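Local structure of cytosolic phospholipase A2 delta (Homo sapiens, 5IZ5) at residues D430-V435 against I534-L539; R414-R419 against H424-V429. The protein hydrolyses glycerophospholipids at the sn-2 position in a calcium-dependent manner, releasing a fatty acid, with a preference for linoleic acid. The protein carries 3 engineered substitutions. All blocks are in the same frame, centred on the assembly; numbering follows the deposited sequence.

Contact 1: D430-V435 against I534-L539; sequences DLWALV and IFSLNL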
loop_
_atom_site.group_PDB
_atom_site.type_symbol
_atom_site.label_atom_id
_atom_site.label_comp_id
_atom_site.label_asym_id
_atom_site.label_seq_id
_atom_site.Cartn_x
_atom_site.Cartn_y
_atom_site.Cartn_z
ATOM N N ASP B 430 2.942 14.997 -3.744
ATOM C CA ASP B 430 4.077 15.727 -3.209
ATOM C C ASP B 430 3.723 17.169 -2.913
ATOM O O ASP B 430 4.123 17.692 -1.870
ATOM C CB ASP B 430 5.275 15.646 -4.152
ATOM C CG ASP B 430 5.745 14.228 -4.350
ATOM O OD1 ASP B 430 6.317 13.653 -3.404
ATOM O OD2 ASP B 430 5.532 13.674 -5.438
ATOM N N LEU B 431 2.956 17.812 -3.797
ATOM C CA LEU B 431 2.568 19.201 -3.542
ATOM C C LEU B 431 1.568 19.254 -2.399
ATOM O O LEU B 431 1.635 20.137 -1.551
ATOM C CB LEU B 431 1.965 19.858 -4.779
ATOM C CG LEU B 431 1.553 21.320 -4.585
ATOM C CD1 LEU B 431 2.729 22.192 -4.169
ATOM C CD2 LEU B 431 0.918 21.861 -5.854
ATOM N N TRP B 432 0.626 18.319 -2.401
ATOM C CA TRP B 432 -0.385 18.253 -1.357
ATOM C C TRP B 432 0.265 18.060 0.014
ATOM O O TRP B 432 -0.164 18.668 0.996
ATOM C CB TRP B 432 -1.383 17.149 -1.670
ATOM C CG TRP B 432 -2.330 16.820 -0.570
ATOM C CD1 TRP B 432 -2.557 15.588 -0.048
ATOM C CD2 TRP B 432 -3.184 17.728 0.143
ATOM N NE1 TRP B 432 -3.496 15.664 0.945
ATOM C CE2 TRP B 432 -3.899 16.966 1.085
ATOM C CE3 TRP B 432 -3.413 19.110 0.077
ATOM C CZ2 TRP B 432 -4.835 17.536 1.952
ATOM C CZ3 TRP B 432 -4.344 19.679 0.944
ATOM C CH2 TRP B 432 -5.042 18.891 1.869
ATOM N N ALA B 433 1.339 17.274 0.057
ATOM C CA ALA B 433 2.096 17.082 1.292
ATOM C C ALA B 433 2.584 18.397 1.864
ATOM O O ALA B 433 2.419 18.653 3.057
ATOM C CB ALA B 433 3.269 16.148 1.058
ATOM N N LEU B 434 3.153 19.246 1.011
ATOM C CA LEU B 434 3.747 20.502 1.470
ATOM C C LEU B 434 2.680 21.517 1.866
ATOM O O LEU B 434 2.822 22.240 2.848
ATOM C CB LEU B 434 4.667 21.091 0.398
ATOM C CG LEU B 434 5.825 20.203 -0.077
ATOM C CD1 LEU B 434 6.561 20.866 -1.229
ATOM C CD2 LEU B 434 6.781 19.893 1.059
ATOM N N VAL B 435 1.610 21.564 1.086
ATOM C CA VAL B 435 0.500 22.457 1.349
ATOM C C VAL B 435 -0.249 22.064 2.624
ATOM O O VAL B 435 -0.531 22.914 3.470
ATOM C CB VAL B 435 -0.457 22.452 0.145
ATOM C CG1 VAL B 435 -1.820 23.027 0.509
ATOM C CG2 VAL B 435 0.176 23.204 -1.017
ATOM N N ILE B 534 -7.308 11.810 -1.481
ATOM C CA ILE B 534 -8.573 12.237 -2.085
ATOM C C ILE B 534 -8.464 13.730 -2.437
ATOM O O ILE B 534 -9.025 14.190 -3.428
ATOM C CB ILE B 534 -9.796 11.974 -1.166
ATOM C CG1 ILE B 534 -11.108 12.165 -1.933
ATOM C CG2 ILE B 534 -9.776 12.882 0.060
ATOM C CD1 ILE B 534 -11.434 11.017 -2.864
ATOM N N PHE B 535 -7.699 14.470 -1.641
ATOM C CA PHE B 535 -7.504 15.894 -1.893
ATOM C C PHE B 535 -6.678 16.197 -3.145
ATOM O O PHE B 535 -6.810 17.285 -3.703
ATOM C CB PHE B 535 -6.891 16.602 -0.689
ATOM C CG PHE B 535 -7.851 16.812 0.446
ATOM C CD1 PHE B 535 -8.500 18.031 0.648
ATOM C CD2 PHE B 535 -8.101 15.782 1.320
ATOM C CE1 PHE B 535 -9.383 18.192 1.706
ATOM C CE2 PHE B 535 -8.982 15.930 2.372
ATOM C CZ PHE B 535 -9.628 17.138 2.567
ATOM N N SER B 536 -5.828 15.261 -3.572
ATOM C CA SER B 536 -5.134 15.363 -4.856
ATOM C C SER B 536 -6.134 15.371 -5.997
ATOM O O SER B 536 -5.979 16.115 -6.958
ATOM C CB SER B 536 -4.149 14.207 -5.065
ATOM O OG SER B 536 -3.175 14.191 -4.044
ATOM N N LEU B 537 -7.160 14.535 -5.895
ATOM C CA LEU B 537 -8.189 14.523 -6.915
ATOM C C LEU B 537 -9.052 15.779 -6.850
ATOM O O LEU B 537 -9.438 16.308 -7.886
ATOM C CB LEU B 537 -9.043 13.264 -6.790
ATOM C CG LEU B 537 -10.337 13.142 -7.602
ATOM C CD1 LEU B 537 -10.709 11.677 -7.747
ATOM C CD2 LEU B 537 -11.502 13.899 -6.971
ATOM N N ASN B 538 -9.353 16.266 -5.649
ATOM C CA ASN B 538 -10.107 17.513 -5.532
ATOM C C ASN B 538 -9.332 18.711 -6.074
ATOM O O ASN B 538 -9.919 19.650 -6.614
ATOM C CB ASN B 538 -10.521 17.796 -4.097
ATOM C CG ASN B 538 -11.569 16.830 -3.595
ATOM O OD1 ASN B 538 -12.092 16.011 -4.354
ATOM N ND2 ASN B 538 -11.872 16.913 -2.311
ATOM N N LEU B 539 -8.011 18.680 -5.924
ATOM C CA LEU B 539 -7.171 19.767 -6.431
ATOM C C LEU B 539 -7.179 19.717 -7.957
ATOM O O LEU B 539 -7.241 20.747 -8.618
ATOM C CB LEU B 539 -5.737 19.650 -5.900
ATOM C CG LEU B 539 -4.801 20.856 -6.049
ATOM C CD1 LEU B 539 -5.369 22.142 -5.467
ATOM C CD2 LEU B 539 -3.445 20.558 -5.405
#

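Contact 2: R414-R419 against H424-V429; sequences RELELR and HPTTFV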
loop_
_atom_site.group_PDB
_atom_site.type_symbol
_atom_site.label_atom_id
_atom_site.label_comp_id
_atom_site.label_asym_id
_atom_site.label_seq_id
_atom_site.Cartn_x
_atom_site.Cartn_y
_atom_site.Cartn_z
ATOM N N ARG B 414 11.458 25.149 -4.265
ATOM C CA ARG B 414 12.829 24.807 -3.959
ATOM C C ARG B 414 12.898 23.371 -3.489
ATOM O O ARG B 414 13.727 22.607 -3.977
ATOM C CB ARG B 414 13.397 25.747 -2.902
ATOM C CG ARG B 414 13.957 27.033 -3.453
ATOM C CD ARG B 414 14.787 27.766 -2.418
ATOM N NE ARG B 414 14.059 27.942 -1.159
ATOM C CZ ARG B 414 13.373 29.032 -0.815
ATOM N NH1 ARG B 414 13.302 30.092 -1.614
ATOM N NH2 ARG B 414 12.749 29.066 0.355
ATOM N N GLU B 415 11.998 22.987 -2.585
ATOM C CA GLU B 415 11.993 21.620 -2.084
ATOM C C GLU B 415 11.692 20.614 -3.192
ATOM O O GLU B 415 12.351 19.576 -3.281
ATOM C CB GLU B 415 11.023 21.439 -0.911
ATOM C CG GLU B 415 10.915 19.981 -0.468
ATOM C CD GLU B 415 10.466 19.791 0.977
ATOM O OE1 GLU B 415 10.473 18.634 1.440
ATOM O OE2 GLU B 415 10.095 20.771 1.651
ATOM N N LEU B 416 10.709 20.914 -4.038
ATOM C CA LEU B 416 10.360 19.991 -5.119
ATOM C C LEU B 416 11.487 19.883 -6.158
ATOM O O LEU B 416 11.700 18.817 -6.729
ATOM C CB LEU B 416 9.037 20.401 -5.782
ATOM C CG LEU B 416 7.774 20.274 -4.914
ATOM C CD1 LEU B 416 6.592 20.956 -5.585
ATOM C CD2 LEU B 416 7.431 18.826 -4.603
ATOM N N GLU B 417 12.211 20.973 -6.389
ATOM C CA GLU B 417 13.381 20.953 -7.275
ATOM C C GLU B 417 14.485 20.051 -6.723
ATOM O O GLU B 417 15.063 19.270 -7.465
ATOM C CB GLU B 417 13.936 22.360 -7.484
ATOM C CG GLU B 417 13.053 23.233 -8.358
ATOM C CD GLU B 417 13.315 23.086 -9.847
ATOM O OE1 GLU B 417 14.278 22.406 -10.254
ATOM O OE2 GLU B 417 12.548 23.680 -10.627
ATOM N N LEU B 418 14.759 20.150 -5.420
ATOM C CA LEU B 418 15.775 19.303 -4.798
ATOM C C LEU B 418 15.362 17.849 -4.887
ATOM O O LEU B 418 16.146 17.023 -5.340
ATOM C CB LEU B 418 16.074 19.717 -3.350
ATOM C CG LEU B 418 16.919 18.754 -2.499
ATOM C CD1 LEU B 418 18.359 18.722 -2.981
ATOM C CD2 LEU B 418 16.863 19.133 -1.028
ATOM N N ARG B 419 14.123 17.553 -4.499
ATOM C CA ARG B 419 13.594 16.192 -4.559
ATOM C C ARG B 419 13.760 15.574 -5.935
ATOM O O ARG B 419 14.163 14.414 -6.055
ATOM C CB ARG B 419 12.116 16.158 -4.166
ATOM C CG ARG B 419 11.888 16.388 -2.678
ATOM C CD ARG B 419 10.411 16.415 -2.318
ATOM N NE ARG B 419 9.773 15.123 -2.547
ATOM C CZ ARG B 419 9.891 14.068 -1.745
ATOM N NH1 ARG B 419 10.614 14.133 -0.631
ATOM N NH2 ARG B 419 9.276 12.935 -2.055
ATOM N N HIS B 424 13.520 11.546 -6.731
ATOM C CA HIS B 424 12.124 11.320 -6.392
ATOM C C HIS B 424 11.245 11.765 -7.551
ATOM O O HIS B 424 11.572 12.736 -8.238
ATOM C CB HIS B 424 11.705 12.103 -5.143
ATOM C CG HIS B 424 12.370 11.640 -3.889
ATOM N ND1 HIS B 424 13.388 12.343 -3.288
ATOM C CD2 HIS B 424 12.165 10.543 -3.123
ATOM C CE1 HIS B 424 13.782 11.704 -2.204
ATOM N NE2 HIS B 424 13.056 10.609 -2.079
ATOM N N PRO B 425 10.118 11.071 -7.766
ATOM C CA PRO B 425 9.155 11.565 -8.737
ATOM C C PRO B 425 8.420 12.777 -8.168
ATOM O O PRO B 425 8.454 13.009 -6.962
ATOM C CB PRO B 425 8.202 10.388 -8.904
ATOM C CG PRO B 425 8.216 9.707 -7.573
ATOM C CD PRO B 425 9.601 9.910 -7.013
ATOM N N THR B 426 7.801 13.562 -9.038
ATOM C CA THR B 426 6.994 14.705 -8.633
ATOM C C THR B 426 5.533 14.464 -9.000
ATOM O O THR B 426 5.202 14.331 -10.178
ATOM C CB THR B 426 7.529 15.969 -9.311
ATOM O OG1 THR B 426 8.947 16.012 -9.130
ATOM C CG2 THR B 426 6.903 17.218 -8.713
ATOM N N THR B 427 4.663 14.376 -7.991
ATOM C CA THR B 427 3.256 14.149 -8.235
ATOM C C THR B 427 2.407 15.129 -7.435
ATOM O O THR B 427 2.924 15.924 -6.639
ATOM C CB THR B 427 2.848 12.718 -7.850
ATOM O OG1 THR B 427 2.840 12.595 -6.425
ATOM C CG2 THR B 427 3.796 11.684 -8.434
ATOM N N PHE B 428 1.096 15.068 -7.656
ATOM C CA PHE B 428 0.140 15.884 -6.904
ATOM C C PHE B 428 0.272 15.635 -5.400
ATOM O O PHE B 428 0.116 16.551 -4.598
ATOM C CB PHE B 428 -1.298 15.564 -7.338
ATOM C CG PHE B 428 -1.797 16.382 -8.495
ATOM C CD1 PHE B 428 -1.261 16.175 -9.752
ATOM C CD2 PHE B 428 -2.829 17.314 -8.350
ATOM C CE1 PHE B 428 -1.700 16.897 -10.846
ATOM C CE2 PHE B 428 -3.279 18.038 -9.446
ATOM C CZ PHE B 428 -2.713 17.826 -10.696
ATOM N N VAL B 429 0.560 14.389 -5.037
ATOM C CA VAL B 429 0.735 13.998 -3.647
ATOM C C VAL B 429 1.872 14.760 -2.995
ATOM O O VAL B 429 1.768 15.150 -1.838
ATOM C CB VAL B 429 0.982 12.483 -3.521
ATOM C CG1 VAL B 429 1.533 12.122 -2.149
ATOM C CG2 VAL B 429 -0.309 11.731 -3.792
HETATM O O HOH W 1 9.778 17.046 -6.946
HETATM O O HOH W 2 8.588 15.197 -5.161
#

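Contact 1: D430-V435 against I534-L539
W432 and F535 meet as two nearly parallel aromatic plates, one from each of two helices. Their six-membered rings are tilted by only 10°, but slid so far apart, with centroids 4.8 Å from each other, that they hardly overlap. The closer touch is at the base of the phenylalanine: F535 CB sits over one face of the indole, 3.7 Å from the centroid of the W432 six-membered ring, in a CH-pi contact, and W432 CZ2 comes to 3.4 Å of F535 CG. With its CG anti to the backbone N (chi1 170°), W432 reaches straight across to the second helix, so that the long, flat indole lies between the two helices, against F535. Small S536 lets the helices come close: the CA atoms of W432 and S536 are 6.6 Å apart, and S536 OG lies 4.2 Å from W432 CB. L431, beside W432, and L539, one turn after F535, come only loosely together, CD2 to CD2 at 4.6 Å. The indole is further fixed by a hydrogen bond from NE1 to S532 OG and by the ring of W582. F535 leads on to within about 5 Å of the nucleophile S365 and about 4 Å of substrate-binding G335, nearest atoms. This is aromatic helix packing beside the catalytic site of a patatin-like phospholipase domain.

Contact 2: R414-R419 against H424-V429
The guanidinium of R419 lies flat on the imidazole of H424, with centres 4.2 Å apart and planes at 14°. NH2 does most of the touching, above one ring face toward the rim and 3.8 Å from H424 CG. The arginine gets there by folding: after an extended chi2 it bends at chi3 (65°), which turns the flat group over the ring of H424, and H424, with CG anti to its carbonyl carbon (chi1 -67°), turns its ring to receive it. The backbones meet as well, H424 N donating to R419 O at 3.0 Å, a bond back across the turn at the helix's C-terminal end. One water lies in the guanidinium plane at its edge, taking the NE proton of R419 at 2.9 Å and donating to P425 O; another joins L416 O to the hydroxyl OG1 of T426, 2.6 Å from each. T426 CG2 packs on L416 CD2, so the threonine serves polar and apolar neighbours. At the N-cap, T427 OG1 accepts weakly from V429 N. Stacked against a cation, H424 would probably be biased toward its neutral form, while R419 keeps its in-plane N-H groups for water and other acceptors.

How the contacts relate
Along the chain, contact 2 comes first: it closes the short turn through which helix 406-422 leads into helix 428-441. Contact 1 opens afterwards, on the first turns of that same helix, and closes a much longer loop of 98 residues, containing strands of the central mixed sheet, by bringing in helix 534-543. The two are therefore in series, neither enclosing nor crossing the other, with centres about 12 Å apart. D430 joins them: OD2 accepts from T427 N at the helix start, and OD1 forms a long, weak ion pair with R419 NH2. Helix 428-441 thus links the partly exposed turn to the buried helix beside the active site.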